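Local coordinates for protein citrate synthase (Pyrobaculum aerophilum, PDB 2IBP) that probably catalyses the condensation of oxaloacetate with acetyl-CoA and water to give citrate and CoA, in the tricarboxylic acid cycle, at residues A[60-65]-A[206-211]; A[153-158]-A[370-375]; A[183-188]-A[199-204]. All coordinates share one frame; numbering follows the deposited sequence.

The three contacts illustrate two ways in which a largely helical enzyme brings helix faces together. Interactions 1 and 2 join distant parts of the chain, 141 and 212 residues apart, whereas interaction 3 joins neighbouring helices. Interactions 1 and 2 lie about 12 Å apart between centres and alternate along the chain, so that 60-65, 153-158, 206-211 and 370-375 interlock. Interaction 3 is nested inside the loops that both close; its centre is about 11 Å from that of interaction 1, with which it shares helix 198-210, and about 16 Å from that of interaction 2. All three touch: Tyr62 of interaction 1 meets Val155 and Val373 of interaction 2 and His183 of interaction 3.

Interaction 1. Residues A[60-65]-A[206-211]; sequences STYEEV and LYLILH
The backbones of 60-65 and 206-211 come nearest at Tyr62 and Ile209, whose CA atoms lie 5.2 Å apart, where the start of helix 62-71 meets the end of helix 198-210. At such close range the side chains lie against the partner's backbone as much as against its side chains. Tyr62 has its CG anti to the backbone N (chi1 -174°), which turns the ring toward Leu208, and the two side chains cross at about a right angle. One face of the ring receives Leu208 CB, a CH-pi contact 3.8 Å from the ring centroid and 29° off the normal, while Leu208 CD1 sits above the same ring, offset toward its rim. The phenol end reaches past this contact: Tyr62 OH is hydrogen-bonded to Ser370 O of helix 363-382. Ile209 lies against the backbone of the helix start, its CD1 resting 3.7 Å from Thr61 C and its CG1 3.7 Å from Tyr62 N. The other branch, Ile209 CG2, meets Val65 CG2 at 4.0 Å, one turn further along helix 62-71. Thr61 caps that helix, its OG1 accepting from Glu64 N at 3.1 Å with an N-H...O angle of 166°. An alanine in place of Tyr62 would probably leave Leu208 without the ring it covers and Ser370 O without its phenol partner. Glu64 forms a salt bridge with Arg409 of the second subunit. Helix 53-59 adds to the apolar side, with Leu56 against Val65 and Ile53 against Ile209, and Val373 of helix 363-382 packs on Tyr62.

Interaction 2. Residues A[153-158]-A[370-375]; sequences KLVAKM and SRVVGW
Antiparallel helix packing, a recurring element of the mainly helical citrate synthase fold, joins helix 141-169 to helix 363-382 here. The axes of the short segments 153-158 and 370-375 run at 170° to each other and approach to 8.6 Å; the side chains that meet are all apolar, with no hydrogen bond across the contact. Val372 points toward the partner helix and has the largest share of the contact. Its CG2 lies 3.9 Å from Leu154 O and 4.0 Å from Leu154 CB, while its other branch, CG1, faces Val155 CA. This spread follows from chi1 of 57°, which sets CG1 between the backbone N and the carbonyl carbon and CG2 anti to the N, so the two methyls straddle successive residues of the opposing helix. Val155 answers one step along, placing CG2 3.7 Å from Val373 CA and 3.8 Å from Val373 CB. The 370-375 helix is kinked, the N atoms of Val373 and Gly374 lacking bonds to the preceding turn. Helices 62-71 and 77-90 flank the Val155 side, through Tyr62 and Met87, whereas Val237 of helix 233-244 packs on Met158. That methionine is bent at chi2 and chi3 and runs past Val372 in the opposite direction, bringing its terminal methyl CE to 3.7 Å from Val372 CG2.

Interaction 3. Residues A[183-188]-A[199-204]; sequences HAANFL and LASRGI
Leu188 lays its CD1 methyl over the backbone of the 199-204 helix, 3.6 Å from Ala200 C, with Ala200 CB at 3.7 Å from the same methyl. Its other branch, CD2, turns to Ile204, where CG1 of the isoleucine sits 3.7 Å from each of the two leucine methyls, so the leucine fork closes round it. In Ile204, with CG1 anti to the carbonyl carbon (chi1 -64°), that arm is directed at Leu188, while CG2, anti to the backbone N, lies 3.6 Å from Ala184 CB. The same CG2 also comes to Phe187 CD2, at 4.2 Å, the phenylalanine and isoleucine side chains crossing at about a right angle.

Small residues allow the closest backbone approach. The CA atoms of Ala185 and Ser201 are 4.8 Å apart, and Ala185 CB touches Ser201 OG at 3.5 Å. Ala184 CB meets not only Ile204 but also the carbonyl oxygen Ser201 O. The principle is a familiar one: alanine and serine at a crossing let two helices come near each other, here to 8.1 Å between axes with an angle of 115° between their directions, while Leu188 and Ile204 supply the larger apolar contacts.

Helices 183-192 and 198-210 follow each other along the chain, and Pro196 of their short connection packs on both Leu188 and Ser201. Phe187 extends the apolar surface to Pro159 and Val162 of helix 141-169 and to Met369 of helix 363-382, while Arg202 of helix 198-210 pairs with Asp308 of helix 297-313, a residue seen to bind magnesium in this protein, though no ion is bound to this chain here.

Interaction 1. Residues A[60-65]-A[206-211]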
loop_
_atom_site.group_PDB
_atom_site.type_symbol
_atom_site.label_atom_id
_atom_site.label_comp_id
_atom_site.label_asym_id
_atom_site.label_seq_id
_atom_site.Cartn_x
_atom_site.Cartn_y
_atom_site.Cartn_z
ATOM N N SER A 60 0.955 -25.461 19.938
ATOM C CA SER A 60 1.656 -25.250 18.707
ATOM C C SER A 60 2.850 -24.301 18.856
ATOM O O SER A 60 3.286 -23.973 19.962
ATOM C CB SER A 60 0.649 -24.799 17.650
ATOM O OG SER A 60 1.170 -24.893 16.349
ATOM N N THR A 61 3.411 -23.934 17.718
ATOM C CA THR A 61 4.562 -23.053 17.612
ATOM C C THR A 61 4.282 -22.113 16.435
ATOM O O THR A 61 3.399 -22.388 15.613
ATOM C CB THR A 61 5.817 -23.850 17.239
ATOM O OG1 THR A 61 5.603 -24.546 15.993
ATOM C CG2 THR A 61 6.151 -24.871 18.332
ATOM N N TYR A 62 5.049 -21.046 16.294
ATOM C CA TYR A 62 4.802 -20.173 15.156
ATOM C C TYR A 62 5.069 -20.893 13.844
ATOM O O TYR A 62 4.363 -20.670 12.865
ATOM C CB TYR A 62 5.603 -18.888 15.222
ATOM C CG TYR A 62 5.226 -17.932 14.115
ATOM C CD1 TYR A 62 3.992 -17.306 14.107
ATOM C CD2 TYR A 62 6.090 -17.674 13.078
ATOM C CE1 TYR A 62 3.649 -16.410 13.097
ATOM C CE2 TYR A 62 5.777 -16.751 12.096
ATOM C CZ TYR A 62 4.554 -16.125 12.114
ATOM O OH TYR A 62 4.267 -15.244 11.093
ATOM N N GLU A 63 6.058 -21.782 13.819
ATOM C CA GLU A 63 6.309 -22.528 12.589
ATOM C C GLU A 63 5.057 -23.296 12.182
ATOM O O GLU A 63 4.613 -23.210 11.047
ATOM C CB GLU A 63 7.473 -23.508 12.745
ATOM C CG GLU A 63 8.854 -22.847 12.905
ATOM C CD GLU A 63 9.225 -22.489 14.345
ATOM O OE1 GLU A 63 8.327 -22.291 15.192
ATOM O OE2 GLU A 63 10.449 -22.385 14.607
ATOM N N GLU A 64 4.465 -24.014 13.121
ATOM C CA GLU A 64 3.277 -24.810 12.808
ATOM C C GLU A 64 2.046 -23.958 12.530
ATOM O O GLU A 64 1.267 -24.247 11.629
ATOM C CB GLU A 64 3.007 -25.818 13.919
ATOM C CG GLU A 64 1.936 -26.819 13.594
ATOM C CD GLU A 64 1.728 -27.803 14.721
ATOM O OE1 GLU A 64 1.244 -27.381 15.793
ATOM O OE2 GLU A 64 1.993 -29.017 14.501
ATOM N N VAL A 65 1.856 -22.899 13.317
ATOM C CA VAL A 65 0.724 -22.020 13.123
ATOM C C VAL A 65 0.839 -21.288 11.789
ATOM O O VAL A 65 -0.166 -21.083 11.111
ATOM C CB VAL A 65 0.584 -21.031 14.296
ATOM C CG1 VAL A 65 -0.355 -19.884 13.939
ATOM C CG2 VAL A 65 0.135 -21.785 15.538
ATOM N N LEU A 206 5.036 -17.163 21.309
ATOM C CA LEU A 206 3.645 -16.966 21.681
ATOM C C LEU A 206 3.102 -15.696 21.048
ATOM O O LEU A 206 2.025 -15.691 20.464
ATOM C CB LEU A 206 3.498 -16.895 23.200
ATOM C CG LEU A 206 2.072 -16.776 23.712
ATOM C CD1 LEU A 206 1.212 -17.956 23.232
ATOM C CD2 LEU A 206 2.117 -16.695 25.258
ATOM N N TYR A 207 3.858 -14.610 21.157
ATOM C CA TYR A 207 3.420 -13.350 20.574
ATOM C C TYR A 207 3.171 -13.524 19.073
ATOM O O TYR A 207 2.159 -13.069 18.540
ATOM C CB TYR A 207 4.463 -12.266 20.799
ATOM C CG TYR A 207 4.038 -10.939 20.206
ATOM C CD1 TYR A 207 3.364 -9.993 20.972
ATOM C CD2 TYR A 207 4.235 -10.673 18.862
ATOM C CE1 TYR A 207 2.938 -8.811 20.410
ATOM C CE2 TYR A 207 3.801 -9.506 18.304
ATOM C CZ TYR A 207 3.151 -8.590 19.075
ATOM O OH TYR A 207 2.713 -7.430 18.497
ATOM N N LEU A 208 4.079 -14.230 18.412
ATOM C CA LEU A 208 3.960 -14.422 16.975
ATOM C C LEU A 208 2.705 -15.222 16.656
ATOM O O LEU A 208 1.994 -14.927 15.708
ATOM C CB LEU A 208 5.205 -15.081 16.390
ATOM C CG LEU A 208 6.508 -14.298 16.429
ATOM C CD1 LEU A 208 7.633 -15.134 15.887
ATOM C CD2 LEU A 208 6.437 -12.967 15.706
ATOM N N ILE A 209 2.450 -16.276 17.421
ATOM C CA ILE A 209 1.229 -17.035 17.206
ATOM C C ILE A 209 0.007 -16.146 17.403
ATOM O O ILE A 209 -0.904 -16.112 16.588
ATOM C CB ILE A 209 1.122 -18.195 18.223
ATOM C CG1 ILE A 209 2.207 -19.231 17.920
ATOM C CG2 ILE A 209 -0.287 -18.802 18.208
ATOM C CD1 ILE A 209 2.328 -20.327 18.964
ATOM N N LEU A 210 0.007 -15.393 18.492
ATOM C CA LEU A 210 -1.178 -14.649 18.880
ATOM C C LEU A 210 -1.559 -13.531 17.949
ATOM O O LEU A 210 -2.717 -13.168 17.911
ATOM C CB LEU A 210 -1.060 -14.097 20.291
ATOM C CG LEU A 210 -1.028 -15.135 21.420
ATOM C CD1 LEU A 210 -0.810 -14.367 22.728
ATOM C CD2 LEU A 210 -2.278 -16.007 21.464
ATOM N N HIS A 211 -0.602 -12.993 17.204
ATOM C CA HIS A 211 -0.893 -11.861 16.329
ATOM C C HIS A 211 -0.846 -12.205 14.856
ATOM O O HIS A 211 -0.922 -11.314 14.013
ATOM C CB HIS A 211 0.075 -10.724 16.661
ATOM C CG HIS A 211 -0.099 -10.206 18.060
ATOM N ND1 HIS A 211 0.392 -10.875 19.161
ATOM C CD2 HIS A 211 -0.767 -9.125 18.539
ATOM C CE1 HIS A 211 0.013 -10.243 20.262
ATOM N NE2 HIS A 211 -0.675 -9.166 19.912
#

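Interaction 2. Residues A[153-158]-A[370-375]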
loop_
_atom_site.group_PDB
_atom_site.type_symbol
_atom_site.label_atom_id
_atom_site.label_comp_id
_atom_site.label_asym_id
_atom_site.label_seq_id
_atom_site.Cartn_x
_atom_site.Cartn_y
_atom_site.Cartn_z
ATOM N N LYS A 153 8.941 -17.295 2.090
ATOM C CA LYS A 153 10.125 -16.466 2.183
ATOM C C LYS A 153 9.829 -15.209 2.964
ATOM O O LYS A 153 10.637 -14.771 3.772
ATOM C CB LYS A 153 10.653 -16.096 0.816
ATOM C CG LYS A 153 11.311 -17.234 0.095
ATOM C CD LYS A 153 11.672 -16.803 -1.285
ATOM C CE LYS A 153 12.282 -17.897 -2.090
ATOM N NZ LYS A 153 12.487 -17.381 -3.477
ATOM N N LEU A 154 8.688 -14.588 2.683
ATOM C CA LEU A 154 8.314 -13.362 3.407
ATOM C C LEU A 154 8.162 -13.602 4.925
ATOM O O LEU A 154 8.607 -12.802 5.750
ATOM C CB LEU A 154 7.021 -12.807 2.805
ATOM C CG LEU A 154 7.280 -12.017 1.519
ATOM C CD1 LEU A 154 6.084 -11.967 0.589
ATOM C CD2 LEU A 154 7.791 -10.602 1.818
ATOM N N VAL A 155 7.553 -14.717 5.281
ATOM C CA VAL A 155 7.373 -15.058 6.686
ATOM C C VAL A 155 8.757 -15.332 7.315
ATOM O O VAL A 155 9.057 -14.895 8.426
ATOM C CB VAL A 155 6.460 -16.278 6.808
ATOM C CG1 VAL A 155 6.398 -16.770 8.268
ATOM C CG2 VAL A 155 5.076 -15.942 6.273
ATOM N N ALA A 156 9.609 -16.036 6.582
ATOM C CA ALA A 156 10.935 -16.381 7.098
ATOM C C ALA A 156 11.890 -15.219 7.258
ATOM O O ALA A 156 12.720 -15.214 8.164
ATOM C CB ALA A 156 11.574 -17.452 6.202
ATOM N N LYS A 157 11.785 -14.245 6.357
ATOM C CA LYS A 157 12.735 -13.158 6.294
ATOM C C LYS A 157 12.418 -11.990 7.203
ATOM O O LYS A 157 13.326 -11.233 7.556
ATOM C CB LYS A 157 12.858 -12.666 4.854
ATOM C CG LYS A 157 13.447 -13.713 3.933
ATOM C CD LYS A 157 13.348 -13.327 2.486
ATOM C CE LYS A 157 13.837 -14.477 1.617
ATOM N NZ LYS A 157 15.297 -14.670 1.705
ATOM N N MET A 158 11.150 -11.808 7.553
ATOM C CA MET A 158 10.787 -10.613 8.315
ATOM C C MET A 158 11.645 -10.420 9.576
ATOM O O MET A 158 12.162 -9.330 9.807
ATOM C CB MET A 158 9.307 -10.577 8.629
ATOM C CG MET A 158 8.794 -9.199 8.931
ATOM S SD MET A 158 8.824 -8.127 7.471
ATOM C CE MET A 158 7.673 -8.933 6.404
ATOM N N SER A 370 4.870 -11.190 13.021
ATOM C CA SER A 370 3.783 -12.095 13.277
ATOM C C SER A 370 2.768 -12.122 12.126
ATOM O O SER A 370 2.460 -13.171 11.533
ATOM C CB SER A 370 3.043 -11.682 14.544
ATOM O OG SER A 370 1.920 -12.498 14.733
ATOM N N ARG A 371 2.261 -10.932 11.822
ATOM C CA ARG A 371 1.158 -10.765 10.896
ATOM C C ARG A 371 1.469 -11.025 9.433
ATOM O O ARG A 371 0.562 -11.256 8.648
ATOM C CB ARG A 371 0.584 -9.362 11.054
ATOM C CG ARG A 371 -0.630 -9.057 10.208
ATOM C CD ARG A 371 -1.813 -9.985 10.458
ATOM N NE ARG A 371 -2.113 -10.083 11.896
ATOM C CZ ARG A 371 -2.936 -9.268 12.553
ATOM N NH1 ARG A 371 -3.691 -8.387 11.909
ATOM N NH2 ARG A 371 -3.073 -9.375 13.862
ATOM N N VAL A 372 2.748 -11.054 9.089
ATOM C CA VAL A 372 3.122 -11.273 7.699
ATOM C C VAL A 372 2.496 -12.563 7.167
ATOM O O VAL A 372 2.062 -12.620 6.009
ATOM C CB VAL A 372 4.634 -11.250 7.496
ATOM C CG1 VAL A 372 5.309 -12.273 8.375
ATOM C CG2 VAL A 372 4.968 -11.428 6.005
ATOM N N VAL A 373 2.364 -13.584 8.014
ATOM C CA VAL A 373 1.751 -14.806 7.514
ATOM C C VAL A 373 0.274 -14.598 7.173
ATOM O O VAL A 373 -0.209 -15.110 6.176
ATOM C CB VAL A 373 1.960 -16.030 8.423
ATOM C CG1 VAL A 373 1.223 -15.904 9.751
ATOM C CG2 VAL A 373 1.523 -17.297 7.668
ATOM N N GLY A 374 -0.438 -13.835 7.996
ATOM C CA GLY A 374 -1.822 -13.511 7.701
ATOM C C GLY A 374 -1.902 -12.719 6.403
ATOM O O GLY A 374 -2.720 -13.004 5.543
ATOM N N TRP A 375 -1.023 -11.736 6.237
ATOM C CA TRP A 375 -1.053 -10.919 5.039
ATOM C C TRP A 375 -0.900 -11.767 3.793
ATOM O O TRP A 375 -1.713 -11.654 2.872
ATOM C CB TRP A 375 0.033 -9.853 5.052
ATOM C CG TRP A 375 -0.129 -8.808 6.092
ATOM C CD1 TRP A 375 -1.280 -8.305 6.569
ATOM C CD2 TRP A 375 0.924 -7.998 6.640
ATOM N NE1 TRP A 375 -1.019 -7.293 7.469
ATOM C CE2 TRP A 375 0.331 -7.094 7.529
ATOM C CE3 TRP A 375 2.315 -7.986 6.494
ATOM C CZ2 TRP A 375 1.074 -6.184 8.271
ATOM C CZ3 TRP A 375 3.057 -7.094 7.257
ATOM C CH2 TRP A 375 2.431 -6.214 8.136
#

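Interaction 3. Residues A[183-188]-A[199-204]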
loop_
_atom_site.group_PDB
_atom_site.type_symbol
_atom_site.label_atom_id
_atom_site.label_comp_id
_atom_site.label_asym_id
_atom_site.label_seq_id
_atom_site.Cartn_x
_atom_site.Cartn_y
_atom_site.Cartn_z
ATOM N N HIS A 183 12.316 -20.249 14.904
ATOM C CA HIS A 183 12.014 -18.931 14.335
ATOM C C HIS A 183 12.097 -17.817 15.380
ATOM O O HIS A 183 12.833 -16.816 15.191
ATOM C CB HIS A 183 10.622 -18.993 13.721
ATOM C CG HIS A 183 10.287 -17.837 12.848
ATOM N ND1 HIS A 183 10.650 -17.785 11.517
ATOM C CD2 HIS A 183 9.484 -16.769 13.059
ATOM C CE1 HIS A 183 10.182 -16.669 10.985
ATOM N NE2 HIS A 183 9.450 -16.046 11.890
ATOM N N ALA A 184 11.385 -18.003 16.498
ATOM C CA ALA A 184 11.353 -17.022 17.586
ATOM C C ALA A 184 12.715 -16.923 18.287
ATOM O O ALA A 184 13.244 -15.834 18.518
ATOM C CB ALA A 184 10.278 -17.389 18.577
ATOM N N ALA A 185 13.308 -18.067 18.626
ATOM C CA ALA A 185 14.619 -18.051 19.284
ATOM C C ALA A 185 15.673 -17.389 18.422
ATOM O O ALA A 185 16.497 -16.598 18.891
ATOM C CB ALA A 185 15.071 -19.465 19.652
ATOM N N ASN A 186 15.651 -17.699 17.138
ATOM C CA ASN A 186 16.619 -17.137 16.255
ATOM C C ASN A 186 16.477 -15.617 16.185
ATOM O O ASN A 186 17.470 -14.899 16.076
ATOM C CB ASN A 186 16.480 -17.705 14.868
ATOM C CG ASN A 186 17.505 -17.152 13.946
ATOM O OD1 ASN A 186 18.700 -17.378 14.136
ATOM N ND2 ASN A 186 17.063 -16.365 12.950
ATOM N N PHE A 187 15.242 -15.131 16.215
ATOM C CA PHE A 187 15.055 -13.682 16.190
ATOM C C PHE A 187 15.772 -13.032 17.372
ATOM O O PHE A 187 16.512 -12.070 17.212
ATOM C CB PHE A 187 13.583 -13.318 16.219
ATOM C CG PHE A 187 13.341 -11.854 16.441
ATOM C CD1 PHE A 187 13.740 -10.927 15.501
ATOM C CD2 PHE A 187 12.759 -11.412 17.618
ATOM C CE1 PHE A 187 13.551 -9.579 15.714
ATOM C CE2 PHE A 187 12.542 -10.051 17.824
ATOM C CZ PHE A 187 12.953 -9.141 16.873
ATOM N N LEU A 188 15.583 -13.586 18.559
ATOM C CA LEU A 188 16.241 -13.016 19.737
ATOM C C LEU A 188 17.755 -13.133 19.644
ATOM O O LEU A 188 18.491 -12.250 20.067
ATOM C CB LEU A 188 15.724 -13.647 21.025
ATOM C CG LEU A 188 14.272 -13.327 21.371
ATOM C CD1 LEU A 188 13.858 -14.064 22.640
ATOM C CD2 LEU A 188 14.046 -11.811 21.492
ATOM N N LEU A 199 12.460 -19.001 28.210
ATOM C CA LEU A 199 11.262 -18.260 28.543
ATOM C C LEU A 199 11.083 -17.035 27.620
ATOM O O LEU A 199 9.969 -16.747 27.184
ATOM C CB LEU A 199 11.319 -17.848 30.008
ATOM C CG LEU A 199 10.104 -17.168 30.622
ATOM C CD1 LEU A 199 8.817 -17.907 30.329
ATOM C CD2 LEU A 199 10.362 -17.042 32.133
ATOM N N ALA A 200 12.183 -16.379 27.260
ATOM C CA ALA A 200 12.115 -15.228 26.355
ATOM C C ALA A 200 11.698 -15.708 24.958
ATOM O O ALA A 200 10.822 -15.110 24.325
ATOM C CB ALA A 200 13.447 -14.483 26.309
ATOM N N SER A 201 12.283 -16.820 24.508
ATOM C CA SER A 201 11.924 -17.391 23.198
ATOM C C SER A 201 10.458 -17.780 23.168
ATOM O O SER A 201 9.782 -17.613 22.155
ATOM C CB SER A 201 12.763 -18.634 22.889
ATOM O OG SER A 201 14.121 -18.285 22.796
ATOM N N ARG A 202 9.993 -18.414 24.238
ATOM C CA ARG A 202 8.580 -18.773 24.309
ATOM C C ARG A 202 7.685 -17.549 24.161
ATOM O O ARG A 202 6.639 -17.602 23.524
ATOM C CB ARG A 202 8.247 -19.519 25.605
ATOM C CG ARG A 202 6.783 -19.900 25.693
ATOM C CD ARG A 202 6.500 -20.913 26.780
ATOM N NE ARG A 202 6.623 -20.405 28.141
ATOM C CZ ARG A 202 5.618 -19.927 28.876
ATOM N NH1 ARG A 202 4.396 -19.758 28.368
ATOM N NH2 ARG A 202 5.846 -19.568 30.127
ATOM N N GLY A 203 8.067 -16.459 24.812
ATOM C CA GLY A 203 7.322 -15.223 24.734
ATOM C C GLY A 203 7.218 -14.714 23.314
ATOM O O GLY A 203 6.147 -14.341 22.865
ATOM N N ILE A 204 8.340 -14.732 22.604
ATOM C CA ILE A 204 8.337 -14.285 21.208
ATOM C C ILE A 204 7.479 -15.235 20.376
ATOM O O ILE A 204 6.614 -14.801 19.611
ATOM C CB ILE A 204 9.757 -14.149 20.629
ATOM C CG1 ILE A 204 10.526 -13.048 21.375
ATOM C CG2 ILE A 204 9.702 -13.834 19.115
ATOM C CD1 ILE A 204 9.896 -11.657 21.286
#